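PDB 5LK6: Alpha/beta hydrolase fold-3 domain protein from Sulfolobus islandicus, which probably hydrolyses carboxylic ester bonds, as a thermostable lipase-type carboxylesterase of the alpha/beta hydrolase fold. Local coordinates for residues V17-G20 with E26-K29; I19-V24 with T199-E204. One frame throughout, in Å; residues are numbered along the deposited sequence.

Leaving helix 5-12, the chain runs through a loop to helix 24-36, and both contacts start from that loop. Contact 1 closes a short loop: residues 17-20 fold back on 26-29, in the first turns of helix 24-36. Contact 2 is long-range, bringing 19-24 against 199-204 at the start of helix 200-210, so the small loop of contact 1 overlaps the beginning of the much larger one. Ile19 and Gly20 belong to both, and the two centres lie about 8 Å apart. Through Ile19, which touches Val27 as well as His202, the N-terminal region is tied to helix 200-210, an element inserted between strands 173-176 and 236-241 of the central sheet.

Contact 1 of 2, residues V17-G20 with E26-K29; sequences VPIG and EVRK
Val27 meets Val17, Pro18 and Ile19, three consecutive residues that can converge on one valine because the chain bends sharply at Pro18. The bend is an inverse gamma turn centred on Pro18, closed by a backbone hydrogen bond of 2.8 Å from Ile19 N to Val17 O. The CB of Val27 points toward the loop. Its CG1, anti to the carbonyl carbon (chi1 -62°), lies 3.7 Å from Pro18 O and 4.3 Å from CG of the proline ring, a methyl set against both the carbonyl and the ring. The CB of Val27 is touched by two other side chains: CD1 of Ile19 at 4.0 Å and CG1 of Val17 at 4.2 Å, each crossing the valine at about a right angle. The lead-in loop is thereby folded back onto the early turns of helix 24-36, where Ser23 OG caps Glu26 N, in what is probably part of the cap over the alpha/beta core. Farther along the same helix, Ile30 touches Pro18 and Leu34 touches Val17. Ile19 reaches Val27 by the end of its chain, with CD1 also 4.2 Å from Val27 CG2. Ile84, from another loop, also packs against Val27.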
loop_
_atom_site.group_PDB
_atom_site.type_symbol
_atom_site.label_atom_id
_atom_site.label_comp_id
_atom_site.label_asym_id
_atom_site.label_seq_id
_atom_site.Cartn_x
_atom_site.Cartn_y
_atom_site.Cartn_z
ATOM N N VAL A 17 5.627 -10.038 -23.260
ATOM C CA VAL A 17 5.077 -11.332 -23.592
ATOM C C VAL A 17 4.248 -11.106 -24.858
ATOM O O VAL A 17 3.231 -10.394 -24.798
ATOM C CB VAL A 17 4.226 -11.901 -22.462
ATOM C CG1 VAL A 17 3.738 -13.274 -22.857
ATOM C CG2 VAL A 17 5.030 -11.969 -21.179
ATOM N N PRO A 18 4.686 -11.687 -26.004
ATOM C CA PRO A 18 4.056 -11.397 -27.333
ATOM C C PRO A 18 2.714 -12.078 -27.571
ATOM O O PRO A 18 2.567 -12.772 -28.569
ATOM C CB PRO A 18 5.106 -11.899 -28.334
ATOM C CG PRO A 18 5.815 -13.017 -27.584
ATOM C CD PRO A 18 5.811 -12.662 -26.115
ATOM N N ILE A 19 1.751 -11.846 -26.678
ATOM C CA ILE A 19 0.382 -12.387 -26.724
ATOM C C ILE A 19 -0.278 -12.038 -28.052
ATOM O O ILE A 19 -0.202 -10.892 -28.515
ATOM C CB ILE A 19 -0.487 -11.733 -25.620
ATOM C CG1 ILE A 19 0.025 -12.033 -24.210
ATOM C CG2 ILE A 19 -1.954 -12.111 -25.726
ATOM C CD1 ILE A 19 0.256 -13.486 -23.959
ATOM N N GLY A 20 -0.912 -13.025 -28.677
ATOM C CA GLY A 20 -1.497 -12.828 -29.996
ATOM C C GLY A 20 -0.542 -12.671 -31.183
ATOM O O GLY A 20 -1.041 -12.476 -32.262
ATOM N N GLU A 26 4.415 -21.020 -27.244
ATOM C CA GLU A 26 5.481 -20.051 -27.274
ATOM C C GLU A 26 5.259 -18.999 -26.174
ATOM O O GLU A 26 6.215 -18.673 -25.480
ATOM C CB GLU A 26 5.682 -19.432 -28.669
ATOM C CG GLU A 26 6.506 -20.305 -29.650
ATOM C CD GLU A 26 6.146 -20.216 -31.183
ATOM O OE1 GLU A 26 5.384 -19.283 -31.647
ATOM O OE2 GLU A 26 6.677 -21.105 -31.937
ATOM N N VAL A 27 4.025 -18.516 -25.958
ATOM C CA VAL A 27 3.805 -17.480 -24.916
ATOM C C VAL A 27 3.816 -18.042 -23.494
ATOM O O VAL A 27 4.260 -17.391 -22.559
ATOM C CB VAL A 27 2.576 -16.579 -25.133
ATOM C CG1 VAL A 27 2.699 -15.790 -26.426
ATOM C CG2 VAL A 27 1.289 -17.355 -25.071
ATOM N N ARG A 28 3.346 -19.252 -23.333
ATOM C CA ARG A 28 3.514 -19.924 -22.062
ATOM C C ARG A 28 4.988 -20.030 -21.699
ATOM O O ARG A 28 5.321 -19.743 -20.555
ATOM C CB ARG A 28 2.878 -21.299 -22.086
ATOM C CG ARG A 28 1.381 -21.186 -22.012
ATOM C CD ARG A 28 0.679 -22.517 -22.248
ATOM N NE ARG A 28 -0.751 -22.328 -22.064
ATOM C CZ ARG A 28 -1.687 -23.192 -22.373
ATOM N NH1 ARG A 28 -1.391 -24.359 -22.907
ATOM N NH2 ARG A 28 -2.948 -22.857 -22.145
ATOM N N LYS A 29 5.843 -20.392 -22.671
ATOM C CA LYS A 29 7.251 -20.589 -22.399
ATOM C C LYS A 29 7.834 -19.221 -22.029
ATOM O O LYS A 29 8.485 -19.078 -20.960
ATOM C CB LYS A 29 7.999 -21.388 -23.521
ATOM C CG LYS A 29 9.562 -21.338 -23.566
ATOM C CD LYS A 29 10.344 -22.697 -23.681
ATOM C CE LYS A 29 10.189 -23.492 -24.993
ATOM N NZ LYS A 29 11.279 -23.219 -25.981
#

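Contact 2 of 2, residues I19-V24 with T199-E204; sequences IGKASV and TREHIE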
loop_
_atom_site.group_PDB
_atom_site.type_symbol
_atom_site.label_atom_id
_atom_site.label_comp_id
_atom_site.label_asym_id
_atom_site.label_seq_id
_atom_site.Cartn_x
_atom_site.Cartn_y
_atom_site.Cartn_z
ATOM N N ILE A 19 1.751 -11.846 -26.678
ATOM C CA ILE A 19 0.382 -12.387 -26.724
ATOM C C ILE A 19 -0.278 -12.038 -28.052
ATOM O O ILE A 19 -0.202 -10.892 -28.515
ATOM C CB ILE A 19 -0.487 -11.733 -25.620
ATOM C CG1 ILE A 19 0.025 -12.033 -24.210
ATOM C CG2 ILE A 19 -1.954 -12.111 -25.726
ATOM C CD1 ILE A 19 0.256 -13.486 -23.959
ATOM N N GLY A 20 -0.912 -13.025 -28.677
ATOM C CA GLY A 20 -1.497 -12.828 -29.996
ATOM C C GLY A 20 -0.542 -12.671 -31.183
ATOM O O GLY A 20 -1.041 -12.476 -32.262
ATOM N N LYS A 21 0.793 -12.716 -31.004
ATOM C CA LYS A 21 1.789 -12.712 -32.106
ATOM C C LYS A 21 2.629 -13.978 -32.106
ATOM O O LYS A 21 3.602 -14.076 -32.838
ATOM C CB LYS A 21 2.783 -11.516 -32.016
ATOM C CG LYS A 21 2.187 -10.106 -31.934
ATOM C CD LYS A 21 1.354 -9.748 -33.174
ATOM C CE LYS A 21 0.650 -8.399 -33.029
ATOM N NZ LYS A 21 -0.536 -8.372 -33.934
ATOM N N ALA A 22 2.310 -14.921 -31.239
ATOM C CA ALA A 22 3.044 -16.192 -31.104
ATOM C C ALA A 22 2.048 -17.234 -30.640
ATOM O O ALA A 22 0.920 -16.905 -30.183
ATOM C CB ALA A 22 4.190 -16.064 -30.118
ATOM N N SER A 23 2.458 -18.481 -30.756
ATOM C CA SER A 23 1.595 -19.562 -30.378
ATOM C C SER A 23 1.345 -19.573 -28.851
ATOM O O SER A 23 2.075 -18.945 -28.088
ATOM C CB SER A 23 2.184 -20.879 -30.827
ATOM O OG SER A 23 3.278 -21.250 -29.988
ATOM N N VAL A 24 0.286 -20.276 -28.439
ATOM C CA VAL A 24 -0.047 -20.491 -27.054
ATOM C C VAL A 24 1.140 -21.071 -26.317
ATOM O O VAL A 24 1.465 -20.606 -25.275
ATOM C CB VAL A 24 -1.227 -21.450 -26.923
ATOM C CG1 VAL A 24 -1.469 -21.828 -25.449
ATOM C CG2 VAL A 24 -2.511 -20.849 -27.490
ATOM N N THR A 199 -1.767 -4.898 -23.034
ATOM C CA THR A 199 -2.420 -4.111 -24.079
ATOM C C THR A 199 -3.838 -4.513 -24.301
ATOM O O THR A 199 -4.236 -5.625 -23.962
ATOM C CB THR A 199 -1.703 -4.265 -25.446
ATOM O OG1 THR A 199 -1.888 -5.580 -26.006
ATOM C CG2 THR A 199 -0.268 -3.983 -25.288
ATOM N N ARG A 200 -4.591 -3.610 -24.906
ATOM C CA ARG A 200 -5.962 -3.896 -25.260
ATOM C C ARG A 200 -6.004 -5.143 -26.183
ATOM O O ARG A 200 -6.856 -6.002 -25.996
ATOM C CB ARG A 200 -6.627 -2.692 -25.925
ATOM C CG ARG A 200 -8.149 -2.612 -25.818
ATOM C CD ARG A 200 -8.672 -1.848 -27.020
ATOM N NE ARG A 200 -9.917 -1.088 -26.781
ATOM C CZ ARG A 200 -10.065 0.259 -26.815
ATOM N NH1 ARG A 200 -9.025 1.134 -27.046
ATOM N NH2 ARG A 200 -11.310 0.737 -26.614
ATOM N N GLU A 201 -5.079 -5.252 -27.139
ATOM C CA GLU A 201 -5.020 -6.414 -28.009
ATOM C C GLU A 201 -4.826 -7.659 -27.170
ATOM O O GLU A 201 -5.425 -8.682 -27.491
ATOM C CB GLU A 201 -3.917 -6.310 -29.074
ATOM C CG GLU A 201 -4.429 -5.724 -30.372
ATOM C CD GLU A 201 -3.348 -5.536 -31.436
ATOM O OE1 GLU A 201 -2.407 -6.398 -31.479
ATOM O OE2 GLU A 201 -3.491 -4.524 -32.216
ATOM N N HIS A 202 -3.999 -7.581 -26.110
ATOM C CA HIS A 202 -3.827 -8.751 -25.279
ATOM C C HIS A 202 -5.168 -9.122 -24.614
ATOM O O HIS A 202 -5.573 -10.281 -24.588
ATOM C CB HIS A 202 -2.806 -8.619 -24.191
ATOM C CG HIS A 202 -1.407 -8.370 -24.624
ATOM N ND1 HIS A 202 -0.978 -8.404 -25.936
ATOM C CD2 HIS A 202 -0.327 -8.042 -23.887
ATOM C CE1 HIS A 202 0.301 -8.081 -25.994
ATOM N NE2 HIS A 202 0.716 -7.859 -24.763
ATOM N N ILE A 203 -5.851 -8.144 -24.055
ATOM C CA ILE A 203 -7.102 -8.432 -23.365
ATOM C C ILE A 203 -8.075 -9.098 -24.331
ATOM O O ILE A 203 -8.691 -10.112 -23.973
ATOM C CB ILE A 203 -7.697 -7.155 -22.734
ATOM C CG1 ILE A 203 -6.772 -6.654 -21.587
ATOM C CG2 ILE A 203 -9.105 -7.412 -22.181
ATOM C CD1 ILE A 203 -6.865 -5.165 -21.321
ATOM N N GLU A 204 -8.175 -8.562 -25.554
ATOM C CA GLU A 204 -9.046 -9.119 -26.593
ATOM C C GLU A 204 -8.655 -10.549 -26.961
ATOM O O GLU A 204 -9.505 -11.445 -27.011
ATOM C CB GLU A 204 -9.117 -8.195 -27.818
ATOM C CG GLU A 204 -10.044 -7.002 -27.548
ATOM C CD GLU A 204 -9.940 -5.794 -28.502
ATOM O OE1 GLU A 204 -9.071 -5.765 -29.423
ATOM O OE2 GLU A 204 -10.732 -4.830 -28.275
#
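Glu201 and His202 of helix 200-210 meet the loop, Glu201 facing Lys21 and His202 facing Ile19. Just ahead of the helix, Thr199 is its N-cap: OG1 accepts from His202 N at 2.9 Å, with an angle of 151° at the hydrogen. One step on, Arg200 turns to Met189 and Ile190 of helix 187-191. Glu201 points its CB toward the loop and runs extended beyond CG, and its OE1 makes a long salt bridge of 3.7 Å with Lys21 NZ; the lysine chain, bent at chi2, crosses the glutamate at about a right angle. His202 carries most of the packing. With CG anti to the carbonyl carbon (chi1 -62°), its ring stands between Thr199 OG1 over one face and Ile19 over the other. CB of Ile19 sits 3.6 Å from the ring centroid, 22° off the normal, a CH-pi contact displaced toward ND1. With an alanine here in place of His202, the face that Ile19 packs on is gone, which is likely to open a gap between the loop and the helix. Ile203, whose CB points away from the loop, touches Met189 and Leu246. The N-terminal segment thus packs on the helical insertion between strands 173-176 and 236-241, consistent with the cap of hormone-sensitive-lipase-like esterases. The join probably depends mainly on apolar contact with the imidazole, with the charge pair on the exposed side adding a weaker, more solvent-screened attraction.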